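Local coordinates for kelch domain-containing protein (Colletotrichum graminicola M1.001, PDB 5C86) that oxidises alcohols as a fungal copper enzyme of the AA5 family, probably reducing oxygen to hydrogen peroxide, at residues G26-W31 against T337-A342; S90-T95 against S137-G142. All coordinates share one frame; numbering follows the deposited sequence.

How the interactions relate
Both contacts join neighbouring blades of a beta-propeller, one deep in the chain and one nearer the surface. Interaction 1 is buried side-chain packing where the first and last blades meet, away from the copper site. Interaction 2 joins loops of the second and third blades, and its Phe-138 lies beside the copper site, which holds no metal here: the side chain of Phe-138 is about 3 Å from that of Tyr-120 and about 7 Å from that of His-423, two residues that bind copper when it is present. The contact centres are 25 Å apart and the nearest atoms about 9 Å, so the two do not touch. In sequence, both segments of interaction 2 fall between 26-31 and 337-342.

Interaction 1 of 2, residues G26-W31 against T337-A342; sequences GNLLVW and TALLMA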
loop_
_atom_site.group_PDB
_atom_site.type_symbol
_atom_site.label_atom_id
_atom_site.label_comp_id
_atom_site.label_asym_id
_atom_site.label_seq_id
_atom_site.Cartn_x
_atom_site.Cartn_y
_atom_site.Cartn_z
ATOM N N GLY A 26 -2.954 -7.270 -13.736
ATOM C CA GLY A 26 -3.623 -6.166 -13.128
ATOM C C GLY A 26 -5.026 -6.401 -12.563
ATOM O O GLY A 26 -5.730 -5.480 -12.286
ATOM N N ASN A 27 -5.415 -7.673 -12.418
ATOM C CA ASN A 27 -6.681 -7.971 -11.789
ATOM C C ASN A 27 -6.608 -7.569 -10.287
ATOM O O ASN A 27 -5.546 -7.477 -9.698
ATOM C CB ASN A 27 -6.999 -9.442 -12.086
ATOM C CG ASN A 27 -7.284 -9.653 -13.563
ATOM O OD1 ASN A 27 -7.827 -8.768 -14.220
ATOM N ND2 ASN A 27 -7.037 -10.867 -14.039
ATOM N N LEU A 28 -7.762 -7.433 -9.695
ATOM C CA LEU A 28 -7.831 -7.068 -8.240
ATOM C C LEU A 28 -8.303 -8.287 -7.433
ATOM O O LEU A 28 -9.458 -8.754 -7.592
ATOM C CB LEU A 28 -8.808 -5.958 -8.055
ATOM C CG LEU A 28 -8.862 -5.316 -6.636
ATOM C CD1 LEU A 28 -7.555 -4.550 -6.287
ATOM C CD2 LEU A 28 -10.093 -4.450 -6.582
ATOM N N LEU A 29 -7.416 -8.729 -6.611
ATOM C CA LEU A 29 -7.686 -9.850 -5.671
ATOM C C LEU A 29 -8.106 -9.302 -4.319
ATOM O O LEU A 29 -7.404 -8.448 -3.765
ATOM C CB LEU A 29 -6.491 -10.766 -5.472
ATOM C CG LEU A 29 -6.575 -12.030 -4.593
ATOM C CD1 LEU A 29 -7.535 -13.013 -5.199
ATOM C CD2 LEU A 29 -5.228 -12.647 -4.508
ATOM N N VAL A 30 -9.238 -9.764 -3.806
ATOM C CA VAL A 30 -9.731 -9.318 -2.511
ATOM C C VAL A 30 -9.921 -10.514 -1.564
ATOM O O VAL A 30 -10.232 -11.635 -2.035
ATOM C CB VAL A 30 -10.985 -8.481 -2.625
ATOM C CG1 VAL A 30 -10.888 -7.484 -3.762
ATOM C CG2 VAL A 30 -12.256 -9.348 -2.783
ATOM N N TRP A 31 -9.815 -10.266 -0.270
ATOM C CA TRP A 31 -10.161 -11.328 0.683
ATOM C C TRP A 31 -10.685 -10.749 1.974
ATOM O O TRP A 31 -10.457 -9.610 2.328
ATOM C CB TRP A 31 -9.035 -12.279 0.964
ATOM C CG TRP A 31 -7.825 -11.807 1.738
ATOM C CD1 TRP A 31 -7.677 -11.850 3.081
ATOM C CD2 TRP A 31 -6.600 -11.266 1.211
ATOM N NE1 TRP A 31 -6.445 -11.434 3.451
ATOM C CE2 TRP A 31 -5.768 -11.039 2.314
ATOM C CE3 TRP A 31 -6.142 -10.944 -0.079
ATOM C CZ2 TRP A 31 -4.466 -10.511 2.212
ATOM C CZ3 TRP A 31 -4.826 -10.408 -0.203
ATOM C CH2 TRP A 31 -4.004 -10.236 0.941
ATOM N N THR A 337 -10.627 -0.195 2.016
ATOM C CA THR A 337 -9.411 -0.380 1.223
ATOM C C THR A 337 -9.421 0.586 0.037
ATOM O O THR A 337 -10.452 1.031 -0.417
ATOM C CB THR A 337 -9.264 -1.828 0.761
ATOM O OG1 THR A 337 -10.460 -2.213 0.049
ATOM C CG2 THR A 337 -8.918 -2.767 1.894
ATOM N N ALA A 338 -8.186 0.901 -0.480
ATOM C CA ALA A 338 -8.055 1.637 -1.727
ATOM C C ALA A 338 -6.717 1.227 -2.356
ATOM O O ALA A 338 -5.794 0.869 -1.641
ATOM C CB ALA A 338 -8.084 3.129 -1.553
ATOM N N LEU A 339 -6.674 1.223 -3.681
ATOM C CA LEU A 339 -5.537 0.682 -4.350
ATOM C C LEU A 339 -5.437 1.241 -5.772
ATOM O O LEU A 339 -6.420 1.312 -6.513
ATOM C CB LEU A 339 -5.607 -0.838 -4.389
ATOM C CG LEU A 339 -4.254 -1.519 -4.542
ATOM C CD1 LEU A 339 -3.479 -1.484 -3.267
ATOM C CD2 LEU A 339 -4.439 -2.914 -5.042
ATOM N N LEU A 340 -4.214 1.616 -6.179
ATOM C CA LEU A 340 -3.985 2.030 -7.577
ATOM C C LEU A 340 -4.050 0.845 -8.507
ATOM O O LEU A 340 -3.426 -0.165 -8.264
ATOM C CB LEU A 340 -2.594 2.641 -7.746
ATOM C CG LEU A 340 -2.262 3.193 -9.109
ATOM C CD1 LEU A 340 -3.163 4.328 -9.412
ATOM C CD2 LEU A 340 -0.801 3.629 -9.156
ATOM N N MET A 341 -4.747 1.026 -9.636
ATOM C CA MET A 341 -4.851 0.035 -10.719
ATOM C C MET A 341 -3.871 0.369 -11.886
ATOM O O MET A 341 -3.529 1.530 -12.074
ATOM C CB MET A 341 -6.297 0.050 -11.205
ATOM C CG MET A 341 -7.348 -0.202 -10.112
ATOM S SD MET A 341 -7.092 -1.721 -9.177
ATOM C CE MET A 341 -7.472 -2.967 -10.340
ATOM N N ALA A 342 -3.629 -0.599 -12.748
ATOM C CA ALA A 342 -2.712 -0.360 -13.882
ATOM C C ALA A 342 -3.322 0.613 -14.879
ATOM O O ALA A 342 -2.623 1.289 -15.617
ATOM C CB ALA A 342 -2.375 -1.700 -14.522
HETATM O O HOH W 1 -5.156 -2.946 -13.174
#
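Leu-339 meets Leu-28 by a single methyl on each side, CD2 of the former lying 3.7 Å from CD1 of the latter. Leu-339 points toward 28-31 from its backbone, and a CG anti to the backbone N (chi1 -156°) puts CD2 against Leu-28 CD1; the side chain also rests on Leu-21 of the neighbouring strand 18-21. Two residues further on, Met-341 reaches the same leucine at about a right angle. Its chain bends at both chi2 (-55°) and chi3 (-70°), which lays the thioether against Leu-28: SD passes 4.1 Å from Leu-28 CD1, and the terminal CE sits 4.0 Å from Leu-28 CB. The same methyl also lies 3.6 Å from the carbonyl oxygen of Gly-26, so it is shared between an apolar side chain and the backbone. At Ala-342 the contact turns polar. One water accepts from Ala-342 N at 2.8 Å and donates to Gly-26 O at 2.7 Å, joining the two backbones where no direct bond links them and satisfying both polar groups. Strand 336-340 is an edge strand of its four-stranded sheet, whereas 28-31 belongs to the sheet begun by 18-21. The example is thus one of apolar packing between adjacent blades, here the last and the first, closing the ring of a seven-bladed kelch beta-propeller.

Interaction 2 of 2, residues S90-T95 against S137-G142; sequences SSAAKT and SFSGAG
Ala-92 and Gly-140 mark the closest approach of the two backbones, their CA atoms 5.3 Å apart. Ala-92 occupies the second position of a type I beta turn from Ser-91 to Lys-94, closed by a bond of 3.1 Å from Lys-94 N to Ser-91 O. Opposite it, the chain passes through Gly-140 at a positive phi (103°), a conformation that favours glycine. The turn presents the methyl of Ala-92 to the other loop, where CB lies 3.7 Å from Gly-140 N. The same CB comes closer still to Ser-139 OG, at 3.5 Å. The hydroxyl it touches has a polar partner elsewhere, because Ser-139 OG is hydrogen-bonded to Gly-89 O, just before the first segment. A chi1 of 60° places this oxygen between the backbone N and the carbonyl carbon of its own residue, from where it reaches across to the opposite loop. Beside this pair, Ser-90 OG comes to the edge of the Phe-138 ring, near its plane, at 4.2 Å from CE2. This is a loose van der Waals approach; the hydroxyl is hydrogen-bonded to Thr-40 O. Phe-138 itself touches Cys-73. Both segments are loops between the second and third strands of adjacent propeller blades. Here the loop carrying Phe-138 lies beside the copper site, on whose ligand Tyr-120 the ring stacks, and Phe-138 probably takes the place of the tryptophan that stacks on the cross-linked tyrosine-cysteine of galactose oxidase.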
loop_
_atom_site.group_PDB
_atom_site.type_symbol
_atom_site.label_atom_id
_atom_site.label_comp_id
_atom_site.label_asym_id
_atom_site.label_seq_id
_atom_site.Cartn_x
_atom_site.Cartn_y
_atom_site.Cartn_z
ATOM N N SER A 90 -5.673 -13.989 11.882
ATOM C CA SER A 90 -6.467 -14.938 12.693
ATOM C C SER A 90 -5.684 -16.241 12.881
ATOM O O SER A 90 -5.659 -16.841 14.013
ATOM C CB SER A 90 -7.825 -15.124 12.093
ATOM O OG SER A 90 -8.676 -14.016 12.281
ATOM N N SER A 91 -5.050 -16.740 11.827
ATOM C CA SER A 91 -4.099 -17.838 12.009
ATOM C C SER A 91 -2.727 -17.257 12.316
ATOM O O SER A 91 -1.854 -17.029 11.442
ATOM C CB SER A 91 -4.107 -18.867 10.853
ATOM O OG SER A 91 -5.394 -19.205 10.406
ATOM N N ALA A 92 -2.489 -16.962 13.572
ATOM C CA ALA A 92 -1.482 -16.045 13.959
ATOM C C ALA A 92 -0.019 -16.382 13.706
ATOM O O ALA A 92 0.836 -15.520 13.637
ATOM C CB ALA A 92 -1.702 -15.635 15.425
ATOM N N ALA A 93 0.274 -17.680 13.574
ATOM C CA ALA A 93 1.665 -18.051 13.392
ATOM C C ALA A 93 1.986 -18.232 11.866
ATOM O O ALA A 93 3.170 -18.353 11.554
ATOM C CB ALA A 93 1.952 -19.407 14.113
ATOM N N LYS A 94 0.966 -18.299 11.001
ATOM C CA LYS A 94 1.096 -18.830 9.610
ATOM C C LYS A 94 1.674 -17.804 8.626
ATOM O O LYS A 94 1.508 -16.573 8.766
ATOM C CB LYS A 94 -0.199 -19.387 9.089
ATOM C CG LYS A 94 -0.624 -20.572 10.025
ATOM C CD LYS A 94 -1.500 -21.558 9.396
ATOM C CE LYS A 94 -1.376 -22.896 10.145
ATOM N NZ LYS A 94 -2.501 -23.700 9.694
ATOM N N THR A 95 2.429 -18.309 7.690
ATOM C CA THR A 95 2.900 -17.533 6.484
ATOM C C THR A 95 2.343 -18.270 5.262
ATOM O O THR A 95 2.523 -19.505 5.137
ATOM C CB THR A 95 4.398 -17.449 6.424
ATOM O OG1 THR A 95 4.936 -16.852 7.598
ATOM C CG2 THR A 95 4.822 -16.520 5.286
ATOM N N SER A 137 -0.575 -6.926 17.696
ATOM C CA SER A 137 -1.171 -7.597 18.873
ATOM C C SER A 137 -2.637 -7.888 18.803
ATOM O O SER A 137 -3.315 -8.155 19.844
ATOM C CB SER A 137 -0.712 -6.848 20.132
ATOM O OG SER A 137 -1.137 -5.502 20.173
ATOM N N PHE A 138 -3.191 -7.923 17.604
ATOM C CA PHE A 138 -4.554 -8.411 17.404
ATOM C C PHE A 138 -4.648 -9.864 17.827
ATOM O O PHE A 138 -5.692 -10.277 18.381
ATOM C CB PHE A 138 -4.987 -8.231 15.988
ATOM C CG PHE A 138 -6.222 -8.970 15.606
ATOM C CD1 PHE A 138 -7.472 -8.491 15.934
ATOM C CD2 PHE A 138 -6.123 -10.138 14.922
ATOM C CE1 PHE A 138 -8.626 -9.208 15.536
ATOM C CE2 PHE A 138 -7.237 -10.869 14.588
ATOM C CZ PHE A 138 -8.490 -10.402 14.915
ATOM N N SER A 139 -3.647 -10.636 17.463
ATOM C CA SER A 139 -3.607 -12.084 17.729
ATOM C C SER A 139 -2.168 -12.382 18.038
ATOM O O SER A 139 -1.312 -11.476 18.023
ATOM C CB SER A 139 -4.114 -12.815 16.512
ATOM O OG SER A 139 -3.227 -12.461 15.439
ATOM N N GLY A 140 -1.897 -13.619 18.470
ATOM C CA GLY A 140 -0.542 -13.998 18.732
ATOM C C GLY A 140 -0.163 -14.024 20.192
ATOM O O GLY A 140 -1.026 -14.007 21.022
ATOM N N ALA A 141 1.104 -14.015 20.478
ATOM C CA ALA A 141 1.581 -14.226 21.829
ATOM C C ALA A 141 3.011 -13.767 21.948
ATOM O O ALA A 141 3.786 -13.914 21.016
ATOM C CB ALA A 141 1.472 -15.731 22.124
ATOM N N GLY A 142 3.376 -13.206 23.079
ATOM C CA GLY A 142 4.704 -12.714 23.362
ATOM C C GLY A 142 4.936 -11.299 22.854
ATOM O O GLY A 142 4.142 -10.806 22.026
#